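Local coordinates for putative pneumococcal surface protein (Streptococcus pneumoniae, PDB 4CNL) that binds choline through a chain of choline-binding repeats, and so probably recognises the teichoic acids of the pneumococcal cell wall, at residues V22-Q27 with L32-K37; A69-S74 with V84-Y89; Y151-G156 with V160-D165. All coordinates share one frame; numbering follows the deposited sequence.

Interaction 1. Residues V22-Q27 with L32-K37. With CHT (choline ion), chain I.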
loop_
_atom_site.group_PDB
_atom_site.type_symbol
_atom_site.label_atom_id
_atom_site.label_comp_id
_atom_site.label_asym_id
_atom_site.label_seq_id
_atom_site.Cartn_x
_atom_site.Cartn_y
_atom_site.Cartn_z
ATOM N N VAL A 22 23.139 -25.923 3.817
ATOM C CA VAL A 22 21.714 -25.637 3.884
ATOM C C VAL A 22 21.231 -25.210 2.496
ATOM O O VAL A 22 21.852 -24.366 1.843
ATOM C CB VAL A 22 21.414 -24.549 4.925
ATOM C CG1 VAL A 22 19.949 -24.113 4.839
ATOM C CG2 VAL A 22 21.772 -25.048 6.343
ATOM N N LYS A 23 20.134 -25.810 2.035
ATOM C CA LYS A 23 19.609 -25.518 0.698
ATOM C C LYS A 23 18.092 -25.406 0.756
ATOM O O LYS A 23 17.444 -26.142 1.503
ATOM C CB LYS A 23 20.006 -26.595 -0.312
ATOM C CG LYS A 23 21.505 -26.839 -0.408
ATOM C CD LYS A 23 21.830 -27.962 -1.393
ATOM C CE LYS A 23 23.331 -28.155 -1.538
ATOM N NZ LYS A 23 23.640 -29.303 -2.449
ATOM N N ASN A 24 17.542 -24.479 -0.020
ATOM C CA ASN A 24 16.097 -24.216 -0.034
ATOM C C ASN A 24 15.524 -23.923 1.340
ATOM O O ASN A 24 14.517 -24.516 1.733
ATOM C CB ASN A 24 15.327 -25.400 -0.625
ATOM C CG ASN A 24 15.794 -25.769 -2.003
ATOM O OD1 ASN A 24 15.670 -24.984 -2.939
ATOM N ND2 ASN A 24 16.325 -26.982 -2.143
ATOM N N ALA A 25 16.150 -23.013 2.075
ATOM C CA ALA A 25 15.733 -22.766 3.447
ATOM C C ALA A 25 16.265 -21.456 3.972
ATOM O O ALA A 25 17.299 -20.948 3.525
ATOM C CB ALA A 25 16.179 -23.907 4.361
ATOM N N TRP A 26 15.551 -20.924 4.953
ATOM C CA TRP A 26 16.004 -19.761 5.683
ATOM C C TRP A 26 17.066 -20.114 6.712
ATOM O O TRP A 26 17.029 -21.182 7.330
ATOM C CB TRP A 26 14.828 -19.085 6.383
ATOM C CG TRP A 26 13.884 -18.461 5.409
ATOM C CD1 TRP A 26 12.806 -19.054 4.822
ATOM C CD2 TRP A 26 13.965 -17.133 4.863
ATOM N NE1 TRP A 26 12.196 -18.171 3.960
ATOM C CE2 TRP A 26 12.888 -16.988 3.967
ATOM C CE3 TRP A 26 14.829 -16.049 5.066
ATOM C CZ2 TRP A 26 12.654 -15.800 3.266
ATOM C CZ3 TRP A 26 14.607 -14.877 4.367
ATOM C CH2 TRP A 26 13.519 -14.759 3.483
ATOM N N GLN A 27 18.007 -19.202 6.878
ATOM C CA GLN A 27 18.906 -19.196 8.020
ATOM C C GLN A 27 18.915 -17.771 8.551
ATOM O O GLN A 27 19.482 -16.865 7.936
ATOM C CB GLN A 27 20.317 -19.658 7.648
ATOM C CG GLN A 27 21.331 -19.417 8.755
ATOM C CD GLN A 27 20.993 -20.163 10.021
ATOM O OE1 GLN A 27 20.326 -21.198 9.986
ATOM N NE2 GLN A 27 21.459 -19.647 11.153
ATOM N N LEU A 32 18.807 -19.481 1.685
ATOM C CA LEU A 32 19.712 -20.302 0.883
ATOM C C LEU A 32 18.938 -20.970 -0.246
ATOM O O LEU A 32 17.941 -21.666 -0.016
ATOM C CB LEU A 32 20.411 -21.354 1.751
ATOM C CG LEU A 32 21.436 -20.901 2.804
ATOM C CD1 LEU A 32 22.418 -19.893 2.237
ATOM C CD2 LEU A 32 20.739 -20.334 4.053
ATOM N N LYS A 33 19.401 -20.757 -1.472
ATOM C CA LYS A 33 18.688 -21.237 -2.653
ATOM C C LYS A 33 18.946 -22.727 -2.929
ATOM O O LYS A 33 19.566 -23.418 -2.125
ATOM C CB LYS A 33 19.072 -20.375 -3.856
ATOM C CG LYS A 33 18.689 -18.912 -3.660
ATOM C CD LYS A 33 18.989 -18.044 -4.887
ATOM C CE LYS A 33 20.484 -17.824 -5.071
ATOM N NZ LYS A 33 20.767 -16.794 -6.128
ATOM N N ALA A 34 18.457 -23.218 -4.064
ATOM C CA ALA A 34 18.489 -24.653 -4.338
ATOM C C ALA A 34 19.905 -25.214 -4.446
ATOM O O ALA A 34 20.135 -26.396 -4.167
ATOM C CB ALA A 34 17.699 -24.962 -5.618
ATOM N N ASP A 35 20.853 -24.369 -4.847
ATOM C CA ASP A 35 22.242 -24.796 -4.980
ATOM C C ASP A 35 23.045 -24.458 -3.720
ATOM O O ASP A 35 24.248 -24.682 -3.671
ATOM C CB ASP A 35 22.895 -24.152 -6.213
ATOM C CG ASP A 35 22.738 -22.644 -6.245
ATOM O OD1 ASP A 35 22.259 -22.064 -5.249
ATOM O OD2 ASP A 35 23.092 -22.025 -7.278
ATOM N N GLY A 36 22.368 -23.916 -2.707
ATOM C CA GLY A 36 23.032 -23.551 -1.466
ATOM C C GLY A 36 23.497 -22.106 -1.433
ATOM O O GLY A 36 23.934 -21.625 -0.393
ATOM N N LYS A 37 23.423 -21.404 -2.558
ATOM C CA LYS A 37 23.907 -20.023 -2.581
ATOM C C LYS A 37 22.934 -19.104 -1.880
ATOM O O LYS A 37 21.729 -19.206 -2.093
ATOM C CB LYS A 37 24.123 -19.538 -4.012
ATOM C CG LYS A 37 25.156 -20.340 -4.784
ATOM C CD LYS A 37 25.375 -19.737 -6.163
ATOM C CE LYS A 37 26.339 -20.586 -6.992
ATOM N NZ LYS A 37 26.447 -20.093 -8.392
HETATM C C4 CHT I . 11.008 -13.652 9.591
HETATM C C5 CHT I . 10.518 -14.909 8.877
HETATM C C6 CHT I . 12.686 -15.550 8.131
HETATM C C7 CHT I . 10.741 -16.273 6.991
HETATM C C8 CHT I . 11.420 -14.025 6.885
HETATM O O6 CHT I . 11.805 -14.020 10.709
HETATM N N1 CHT I . 11.345 -15.193 7.722
HETATM O O HOH W 1 24.393 -23.155 1.870
HETATM O O HOH W 2 22.743 -28.390 -5.280
HETATM O O HOH W 3 18.525 -28.480 -3.851
#
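L32 lays its side chain against V22, A25 and Q27, and it is the main apolar piece of this hairpin. Its CB lies 3.3 Å from V22 O, and chi1 of -68° sets CG anti to the carbonyl carbon and sends CD2 to within 3.9 Å of V22 CG1; the two side chains meet nearly at a right angle. The same CD2 also lies against Q27 CB, and beyond the hairpin L32 packs on W5 and M38. A25 and L32 form the antiparallel hydrogen-bonded pair: L32 N gives a bond to A25 O (2.8 Å), and A25 N returns one to L32 O. N24, whose backbone angles are both positive, faces L32 together with A25 and so makes a G1 beta bulge. K33 O takes two N-H groups from opposite faces of its plane, N24 N at 3.1 Å and G36 N of the type I turn. N24 turns its amide back over that turn, bringing OD1 to 3.2 Å from A34 CA, and a water joins N24 ND2 to A34 O. The extended chain of K23 runs alongside the turn, its CG 3.8 Å from G36 CA. D35 OD1 accepts from K37 N in an Asx turn, met from above the carboxylate plane. W26 starts out away from 32-37, and one face of its indole meets the choline methyls, with C6 3.8 Å from W26 CE3. This is the beta-hairpin of a choline-binding repeat with the turn that follows its second strand, bearing one aromatic wall of a choline site.

Interaction 2. Residues A69-S74 with V84-Y89; sequences AYYLKS and VYDSSY. With CHT (choline ion), chain H; SO4 (sulfate ion), chain L.
Two successive beta-hairpins of the choline-binding repeat fold meet here, strand 70-72 of one and strand 84-86 of the next running at 78° to each other with no hydrogen bond between them. The junction is made by Y71. Its CG stands anti to the backbone N (chi1 -172°), which carries the ring from its own strand to V84 and D86. V84 CG2 makes an off-centre CH-pi contact, 4.3 Å from the ring centroid, and comes nearest at Y71 CD2 (3.8 Å). Farther out on the ring, D86 OD2 lies 3.4 Å from Y71 CE1, with the carboxylate plane turned 53° from that of the phenol. L95 and W66 add to the packing round Y71, the indole meeting it edge-to-face. The other oxygen of D86 works within its own segment: OD1 accepts from Y89 N at 3.1 Å in an Asx motif, which folds the chain after the strand back on D86. Y70, the neighbour of Y71, serves a choline site instead. Choline C8 sits over the centre of its ring, 3.7 Å above the plane, and choline O6 gives a weak bond to Y70 OH. Beside V84, K73 lies with CD 4.2 Å from V84 CG1 and forms a salt bridge with E82; its chain bends at chi3, and NZ donates to O3 of a sulfate, probably from the crystallisation liquor, at 2.6 Å.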
loop_
_atom_site.group_PDB
_atom_site.type_symbol
_atom_site.label_atom_id
_atom_site.label_comp_id
_atom_site.label_asym_id
_atom_site.label_seq_id
_atom_site.Cartn_x
_atom_site.Cartn_y
_atom_site.Cartn_z
ATOM N N ALA A 69 7.675 -0.944 -6.706
ATOM C CA ALA A 69 6.256 -0.710 -6.466
ATOM C C ALA A 69 5.679 -1.651 -5.415
ATOM O O ALA A 69 4.470 -1.657 -5.168
ATOM C CB ALA A 69 5.492 -0.862 -7.765
ATOM N N TYR A 70 6.547 -2.452 -4.803
ATOM C CA TYR A 70 6.125 -3.543 -3.926
ATOM C C TYR A 70 6.435 -3.246 -2.463
ATOM O O TYR A 70 7.434 -2.607 -2.158
ATOM C CB TYR A 70 6.808 -4.844 -4.369
ATOM C CG TYR A 70 6.527 -5.162 -5.816
ATOM C CD1 TYR A 70 5.293 -5.664 -6.201
ATOM C CD2 TYR A 70 7.485 -4.940 -6.800
ATOM C CE1 TYR A 70 5.014 -5.942 -7.519
ATOM C CE2 TYR A 70 7.212 -5.222 -8.133
ATOM C CZ TYR A 70 5.971 -5.721 -8.479
ATOM O OH TYR A 70 5.672 -6.009 -9.792
ATOM N N TYR A 71 5.568 -3.689 -1.558
ATOM C CA TYR A 71 5.787 -3.430 -0.145
ATOM C C TYR A 71 6.013 -4.718 0.642
ATOM O O TYR A 71 5.209 -5.645 0.579
ATOM C CB TYR A 71 4.598 -2.654 0.452
ATOM C CG TYR A 71 4.854 -2.178 1.870
ATOM C CD1 TYR A 71 5.621 -1.045 2.103
ATOM C CD2 TYR A 71 4.337 -2.861 2.962
ATOM C CE1 TYR A 71 5.876 -0.604 3.382
ATOM C CE2 TYR A 71 4.586 -2.430 4.257
ATOM C CZ TYR A 71 5.363 -1.299 4.456
ATOM O OH TYR A 71 5.619 -0.858 5.736
ATOM N N LEU A 72 7.123 -4.774 1.369
ATOM C CA LEU A 72 7.394 -5.897 2.247
ATOM C C LEU A 72 6.901 -5.572 3.656
ATOM O O LEU A 72 7.314 -4.575 4.256
ATOM C CB LEU A 72 8.895 -6.225 2.260
ATOM C CG LEU A 72 9.549 -6.706 0.958
ATOM C CD1 LEU A 72 8.714 -7.800 0.283
ATOM C CD2 LEU A 72 9.832 -5.555 -0.006
ATOM N N LYS A 73 6.015 -6.415 4.176
ATOM C CA LYS A 73 5.425 -6.186 5.494
ATOM C C LYS A 73 6.444 -6.440 6.619
ATOM O O LYS A 73 7.605 -6.750 6.350
ATOM C CB LYS A 73 4.176 -7.057 5.650
ATOM C CG LYS A 73 3.124 -6.730 4.567
ATOM C CD LYS A 73 1.820 -7.492 4.771
ATOM C CE LYS A 73 1.971 -8.959 4.401
ATOM N NZ LYS A 73 0.703 -9.691 4.688
ATOM N N SER A 74 6.025 -6.276 7.871
ATOM C CA SER A 74 6.966 -6.366 8.988
ATOM C C SER A 74 7.551 -7.773 9.133
ATOM O O SER A 74 8.640 -7.931 9.699
ATOM C CB SER A 74 6.294 -5.947 10.293
ATOM O OG SER A 74 5.219 -6.812 10.606
ATOM N N VAL A 84 -2.094 -1.896 3.752
ATOM C CA VAL A 84 -1.055 -1.853 4.765
ATOM C C VAL A 84 -0.895 -0.433 5.289
ATOM O O VAL A 84 -1.101 0.543 4.564
ATOM C CB VAL A 84 0.305 -2.334 4.227
ATOM C CG1 VAL A 84 0.196 -3.750 3.667
ATOM C CG2 VAL A 84 0.838 -1.356 3.174
ATOM N N TYR A 85 -0.506 -0.319 6.553
ATOM C CA TYR A 85 -0.169 0.974 7.118
ATOM C C TYR A 85 1.340 1.068 7.316
ATOM O O TYR A 85 1.938 0.242 8.011
ATOM C CB TYR A 85 -0.889 1.191 8.445
ATOM C CG TYR A 85 -0.675 2.574 9.028
ATOM C CD1 TYR A 85 -1.365 3.669 8.519
ATOM C CD2 TYR A 85 0.218 2.784 10.079
ATOM C CE1 TYR A 85 -1.185 4.937 9.043
ATOM C CE2 TYR A 85 0.399 4.061 10.618
ATOM C CZ TYR A 85 -0.307 5.128 10.088
ATOM O OH TYR A 85 -0.148 6.400 10.600
ATOM N N ASP A 86 1.952 2.059 6.681
ATOM C CA ASP A 86 3.377 2.298 6.837
ATOM C C ASP A 86 3.538 3.340 7.939
ATOM O O ASP A 86 3.240 4.516 7.734
ATOM C CB ASP A 86 3.987 2.759 5.509
ATOM C CG ASP A 86 5.500 2.919 5.570
ATOM O OD1 ASP A 86 6.021 3.439 6.577
ATOM O OD2 ASP A 86 6.170 2.549 4.588
ATOM N N SER A 87 4.001 2.898 9.106
ATOM C CA SER A 87 4.097 3.767 10.276
ATOM C C SER A 87 5.158 4.845 10.104
ATOM O O SER A 87 5.079 5.902 10.723
ATOM C CB SER A 87 4.396 2.945 11.533
ATOM O OG SER A 87 3.332 2.052 11.824
ATOM N N SER A 88 6.154 4.574 9.269
ATOM C CA SER A 88 7.235 5.527 9.045
ATOM C C SER A 88 6.794 6.715 8.191
ATOM O O SER A 88 7.297 7.829 8.354
ATOM C CB SER A 88 8.424 4.827 8.403
ATOM O OG SER A 88 8.892 3.810 9.276
ATOM N N TYR A 89 5.840 6.474 7.298
ATOM C CA TYR A 89 5.268 7.535 6.483
ATOM C C TYR A 89 3.893 7.969 6.977
ATOM O O TYR A 89 3.326 8.923 6.443
ATOM C CB TYR A 89 5.174 7.094 5.027
ATOM C CG TYR A 89 6.494 7.144 4.317
ATOM C CD1 TYR A 89 7.430 6.133 4.482
ATOM C CD2 TYR A 89 6.817 8.212 3.497
ATOM C CE1 TYR A 89 8.639 6.179 3.839
ATOM C CE2 TYR A 89 8.023 8.267 2.849
ATOM C CZ TYR A 89 8.930 7.249 3.021
ATOM O OH TYR A 89 10.139 7.305 2.370
HETATM C C4 CHT H . 8.102 -8.989 -9.909
HETATM C C5 CHT H . 6.858 -9.453 -9.146
HETATM C C6 CHT H . 6.102 -10.480 -7.158
HETATM C C7 CHT H . 8.271 -10.908 -7.956
HETATM C C8 CHT H . 7.742 -8.801 -7.049
HETATM O O6 CHT H . 7.722 -8.358 -11.126
HETATM N N1 CHT H . 7.244 -9.908 -7.823
HETATM S S SO4 L . 0.486 -12.418 6.901
HETATM O O1 SO4 L . 1.198 -13.472 7.621
HETATM O O2 SO4 L . -0.656 -11.970 7.697
HETATM O O3 SO4 L . 1.373 -11.280 6.665
HETATM O O4 SO4 L . 0.022 -12.939 5.615
#

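Interaction 3. Residues Y151-G156 with V160-D165; sequences YLKSDG and VNEWVD. With CHT (choline ion), chain F.
E162 OE1 receives K153 NZ at 2.8 Å through its syn lone pair, a salt bridge that spans the two segments. The carboxylate is held at both oxygens, since E162 OE2 uses its anti lone pair to accept from V160 N (3.1 Å), a bond that should limit its rotation. A bend at chi3 (65°) brings the ammonium of K153 round to the acid, which approaches from the opposite direction on an extended chain. Beside this bridge, Y151 packs against V164 and D165. V164 CB lies 3.5 Å from Y151 CD2 and makes an off-centre CH-pi contact with the ring, while D165 N stands 3.9 Å above the same plane, toward the rim. D165 CB touches Y151 CE1 at 3.8 Å, and its carboxylate is turned only 15° from the plane of the phenol. A water at the ring edge links Y151 OH to D165 OD1; R168 and W146 NE1 hold the D165 carboxylate from outside the segments. W146, a choline-pocket residue, also meets Y151 edge-to-face. The contact joins the hairpin of strands 145-147 and 150-152 to that of strands 162-164 and 169-171, consecutive hairpins of the choline-binding repeat fold.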
loop_
_atom_site.group_PDB
_atom_site.type_symbol
_atom_site.label_atom_id
_atom_site.label_comp_id
_atom_site.label_asym_id
_atom_site.label_seq_id
_atom_site.Cartn_x
_atom_site.Cartn_y
_atom_site.Cartn_z
ATOM N N TYR A 151 -21.863 20.187 -0.380
ATOM C CA TYR A 151 -22.679 18.982 -0.283
ATOM C C TYR A 151 -22.176 17.903 -1.208
ATOM O O TYR A 151 -22.014 18.129 -2.410
ATOM C CB TYR A 151 -24.136 19.284 -0.620
ATOM C CG TYR A 151 -25.071 18.121 -0.376
ATOM C CD1 TYR A 151 -25.507 17.823 0.917
ATOM C CD2 TYR A 151 -25.542 17.344 -1.424
ATOM C CE1 TYR A 151 -26.367 16.767 1.155
ATOM C CE2 TYR A 151 -26.418 16.277 -1.192
ATOM C CZ TYR A 151 -26.820 16.006 0.101
ATOM O OH TYR A 151 -27.682 14.962 0.339
ATOM N N LEU A 152 -21.955 16.722 -0.655
ATOM C CA LEU A 152 -21.579 15.572 -1.474
ATOM C C LEU A 152 -22.829 14.771 -1.822
ATOM O O LEU A 152 -23.588 14.357 -0.932
ATOM C CB LEU A 152 -20.563 14.686 -0.742
ATOM C CG LEU A 152 -19.180 15.242 -0.354
ATOM C CD1 LEU A 152 -18.510 15.916 -1.546
ATOM C CD2 LEU A 152 -19.231 16.197 0.860
ATOM N N LYS A 153 -23.045 14.552 -3.114
ATOM C CA LYS A 153 -24.251 13.883 -3.586
ATOM C C LYS A 153 -24.154 12.372 -3.344
ATOM O O LYS A 153 -23.182 11.904 -2.755
ATOM C CB LYS A 153 -24.479 14.205 -5.061
ATOM C CG LYS A 153 -24.669 15.714 -5.310
ATOM C CD LYS A 153 -24.744 16.049 -6.786
ATOM C CE LYS A 153 -25.982 15.432 -7.423
ATOM N NZ LYS A 153 -26.268 16.028 -8.757
ATOM N N SER A 154 -25.162 11.622 -3.782
ATOM C CA SER A 154 -25.245 10.204 -3.432
ATOM C C SER A 154 -24.093 9.383 -4.004
ATOM O O SER A 154 -23.725 8.359 -3.432
ATOM C CB SER A 154 -26.583 9.607 -3.884
ATOM O OG SER A 154 -26.711 9.619 -5.287
ATOM N N ASP A 155 -23.518 9.827 -5.117
ATOM C CA ASP A 155 -22.371 9.123 -5.692
ATOM C C ASP A 155 -21.044 9.718 -5.201
ATOM O O ASP A 155 -19.968 9.371 -5.701
ATOM C CB ASP A 155 -22.441 9.138 -7.227
ATOM C CG ASP A 155 -22.401 10.539 -7.811
ATOM O OD1 ASP A 155 -22.336 11.520 -7.036
ATOM O OD2 ASP A 155 -22.434 10.664 -9.057
ATOM N N GLY A 156 -21.133 10.619 -4.224
ATOM C CA GLY A 156 -19.962 11.233 -3.626
ATOM C C GLY A 156 -19.515 12.531 -4.280
ATOM O O GLY A 156 -18.681 13.246 -3.719
ATOM N N VAL A 160 -22.925 21.219 -7.577
ATOM C CA VAL A 160 -22.761 22.599 -8.046
ATOM C C VAL A 160 -24.025 23.098 -8.733
ATOM O O VAL A 160 -24.667 22.353 -9.482
ATOM C CB VAL A 160 -21.587 22.756 -9.036
ATOM C CG1 VAL A 160 -20.235 22.572 -8.324
ATOM C CG2 VAL A 160 -21.714 21.765 -10.175
ATOM N N ASN A 161 -24.368 24.358 -8.467
ATOM C CA ASN A 161 -25.533 25.025 -9.074
ATOM C C ASN A 161 -26.782 24.138 -9.088
ATOM O O ASN A 161 -27.333 23.808 -10.147
ATOM C CB ASN A 161 -25.197 25.501 -10.491
ATOM C CG ASN A 161 -26.237 26.471 -11.032
ATOM O OD1 ASN A 161 -27.210 26.807 -10.346
ATOM N ND2 ASN A 161 -26.029 26.942 -12.260
ATOM N N GLU A 162 -27.230 23.738 -7.908
ATOM C CA GLU A 162 -28.383 22.852 -7.826
ATOM C C GLU A 162 -28.962 22.887 -6.428
ATOM O O GLU A 162 -28.318 23.357 -5.478
ATOM C CB GLU A 162 -28.010 21.414 -8.219
ATOM C CG GLU A 162 -26.892 20.785 -7.403
ATOM C CD GLU A 162 -26.434 19.454 -7.986
ATOM O OE1 GLU A 162 -27.299 18.579 -8.220
ATOM O OE2 GLU A 162 -25.212 19.285 -8.216
ATOM N N TRP A 163 -30.197 22.414 -6.320
ATOM C CA TRP A 163 -30.848 22.251 -5.034
ATOM C C TRP A 163 -30.528 20.866 -4.489
ATOM O O TRP A 163 -30.628 19.871 -5.206
ATOM C CB TRP A 163 -32.355 22.452 -5.177
ATOM C CG TRP A 163 -32.688 23.877 -5.444
ATOM C CD1 TRP A 163 -32.738 24.496 -6.662
ATOM C CD2 TRP A 163 -32.985 24.877 -4.471
ATOM N NE1 TRP A 163 -33.058 25.826 -6.503
ATOM C CE2 TRP A 163 -33.212 26.084 -5.165
ATOM C CE3 TRP A 163 -33.078 24.874 -3.077
ATOM C CZ2 TRP A 163 -33.531 27.270 -4.511
ATOM C CZ3 TRP A 163 -33.402 26.053 -2.431
ATOM C CH2 TRP A 163 -33.617 27.231 -3.143
ATOM N N VAL A 164 -30.128 20.807 -3.227
ATOM C CA VAL A 164 -29.657 19.561 -2.626
ATOM C C VAL A 164 -30.273 19.302 -1.263
ATOM O O VAL A 164 -30.877 20.199 -0.664
ATOM C CB VAL A 164 -28.122 19.560 -2.439
ATOM C CG1 VAL A 164 -27.401 19.795 -3.770
ATOM C CG2 VAL A 164 -27.711 20.601 -1.411
ATOM N N ASP A 165 -30.083 18.074 -0.775
ATOM C CA ASP A 165 -30.449 17.674 0.584
ATOM C C ASP A 165 -31.955 17.805 0.785
ATOM O O ASP A 165 -32.422 18.670 1.529
ATOM C CB ASP A 165 -29.679 18.512 1.610
ATOM C CG ASP A 165 -29.810 17.983 3.015
ATOM O OD1 ASP A 165 -30.399 16.895 3.194
ATOM O OD2 ASP A 165 -29.307 18.652 3.944
HETATM C C4 CHT F . -18.874 5.612 -5.674
HETATM C C5 CHT F . -17.917 6.060 -6.771
HETATM C C6 CHT F . -16.116 5.267 -5.441
HETATM C C7 CHT F . -15.715 6.648 -7.295
HETATM C C8 CHT F . -16.724 7.539 -5.356
HETATM O O6 CHT F . -20.209 5.718 -6.147
HETATM N N1 CHT F . -16.622 6.381 -6.210
HETATM O O HOH W 4 -28.901 14.290 3.019
#

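How the interactions relate
The three contacts follow one another along the elongated chain without touching. Interaction 2 lies near its middle and is buried, whereas interactions 1 and 3 are surface contacts on opposite sides of the centre, their own centres about 60 Å apart. Interaction 1 works within a single hairpin and the turn that follows it, so backbone hydrogen bonds carry it. Interactions 2 and 3 each join a hairpin to the one after it, and in both a tyrosine meets a valine of the next strand and an aspartate at or just beyond its end. Their polar chemistry differs: interaction 2 has no hydrogen bond between its segments, while the more open interaction 3 adds a salt bridge and a water link.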